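Local coordinates for protein NF-kappa-B inhibitor beta (Mus musculus, PDB 1OY3) that inhibits NF-kappa-B by forming a complex with it and holding it in the cytoplasm, through a stack of ankyrin repeats, at residues 237-240 / 241-244. Sequence-based numbering, arbitrary orientation.
Sequences NPIL and ARLL
Arg242 N donates to Pro238 O over 3.2 Å in a nearly straight bond (172°), and Leu244 N reaches Leu240 O at the same distance of 3.2 Å. These i to i+4 bonds define the first turns of helix 238-246; a like bond from Leu243 N to Ile239 O is modelled, though the position of that oxygen is less certain. Pro238 O also takes a weak second bond from Ala241 N (3.1 Å, bent to 120°), so one carbonyl serves two amides at the start of the helix. The Arg242 side chain runs back toward the N-terminal end, extended from CG to NE, and its guanidinium reaches the first turn. There NH2 lies 3.7 Å from Pro238 CB, an oblique approach, while Ile239 N sits over one face of the group, offset toward its rim. The end of the Ile239 side chain, CD1, comes up beside NH1 of the same guanidinium. With chi1 at -49°, Ile239 CG1 lies beside the backbone N and CG2 anti to it, which turns the CG2 methyl to Leu243 CD1; the two are 3.3 Å apart, closer than usual for carbons, and the exact placing of Leu243 CD1 is doubtful. Leu240 and Leu243 both pack on Leu208 of helix 205-213, whereas Leu244 rests on Pro228, Leu229 and Ala232 of helix 228-233. Apolar residues thus join this amphipathic helix to its partner within ankyrin repeat 6 and to the preceding repeat, as in the paired antiparallel helices of ankyrin repeats, stacked repeat upon repeat.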
loop_
_atom_site.group_PDB
_atom_site.type_symbol
_atom_site.label_atom_id
_atom_site.label_comp_id
_atom_site.label_asym_id
_atom_site.label_seq_id
_atom_site.Cartn_x
_atom_site.Cartn_y
_atom_site.Cartn_z
ATOM N N ASN C 237 9.580 22.583 1.434
ATOM C CA ASN C 237 8.590 23.514 0.881
ATOM C C ASN C 237 7.860 24.330 1.954
ATOM O O ASN C 237 7.054 23.802 2.721
ATOM C CB ASN C 237 7.576 22.747 0.030
ATOM C CG ASN C 237 6.641 23.664 -0.731
ATOM O OD1 ASN C 237 5.777 23.204 -1.476
ATOM N ND2 ASN C 237 6.811 24.968 -0.551
ATOM N N PRO C 238 8.127 25.648 2.002
ATOM C CA PRO C 238 7.532 26.586 2.964
ATOM C C PRO C 238 6.023 26.758 2.833
ATOM O O PRO C 238 5.336 27.022 3.814
ATOM C CB PRO C 238 8.271 27.897 2.678
ATOM C CG PRO C 238 9.552 27.452 2.010
ATOM C CD PRO C 238 9.075 26.348 1.119
ATOM N N ILE C 239 5.520 26.614 1.612
ATOM C CA ILE C 239 4.099 26.772 1.342
ATOM C C ILE C 239 3.237 25.966 2.300
ATOM O O ILE C 239 2.275 26.485 2.871
ATOM C CB ILE C 239 3.753 26.329 -0.089
ATOM C CG1 ILE C 239 4.722 26.971 -1.086
ATOM C CG2 ILE C 239 2.316 26.716 -0.415
ATOM C CD1 ILE C 239 4.728 28.481 -1.066
ATOM N N LEU C 240 3.594 24.696 2.469
ATOM C CA LEU C 240 2.860 23.775 3.336
ATOM C C LEU C 240 2.628 24.303 4.743
ATOM O O LEU C 240 1.518 24.215 5.264
ATOM C CB LEU C 240 3.595 22.434 3.399
ATOM C CG LEU C 240 3.745 21.733 2.047
ATOM C CD1 LEU C 240 4.667 20.535 2.187
ATOM C CD2 LEU C 240 2.378 21.303 1.542
ATOM N N ALA C 241 3.675 24.847 5.354
ATOM C CA ALA C 241 3.571 25.394 6.698
ATOM C C ALA C 241 2.641 26.613 6.685
ATOM O O ALA C 241 1.765 26.748 7.539
ATOM C CB ALA C 241 4.949 25.789 7.201
ATOM N N ARG C 242 2.834 27.487 5.701
ATOM C CA ARG C 242 2.017 28.689 5.560
ATOM C C ARG C 242 0.537 28.320 5.551
ATOM O O ARG C 242 -0.249 28.861 6.331
ATOM C CB ARG C 242 2.370 29.418 4.262
ATOM C CG ARG C 242 3.840 29.815 4.139
ATOM C CD ARG C 242 4.140 30.408 2.762
ATOM N NE ARG C 242 5.559 30.706 2.578
ATOM C CZ ARG C 242 6.111 31.029 1.412
ATOM N NH1 ARG C 242 5.369 31.099 0.315
ATOM N NH2 ARG C 242 7.412 31.276 1.337
ATOM N N LEU C 243 0.167 27.392 4.669
ATOM C CA LEU C 243 -1.218 26.930 4.549
ATOM C C LEU C 243 -1.781 26.507 5.892
ATOM O O LEU C 243 -2.782 27.058 6.357
ATOM C CB LEU C 243 -1.307 25.749 3.577
ATOM C CG LEU C 243 -1.371 26.047 2.077
ATOM C CD1 LEU C 243 -0.264 27.003 1.682
ATOM C CD2 LEU C 243 -1.266 24.737 1.299
ATOM N N LEU C 244 -1.138 25.516 6.505
ATOM C CA LEU C 244 -1.569 25.006 7.804
ATOM C C LEU C 244 -1.740 26.160 8.781
ATOM O O LEU C 244 -2.731 26.221 9.514
ATOM C CB LEU C 244 -0.549 23.992 8.338
ATOM C CG LEU C 244 -0.591 22.637 7.624
ATOM C CD1 LEU C 244 0.734 21.902 7.775
ATOM C CD2 LEU C 244 -1.742 21.817 8.194
#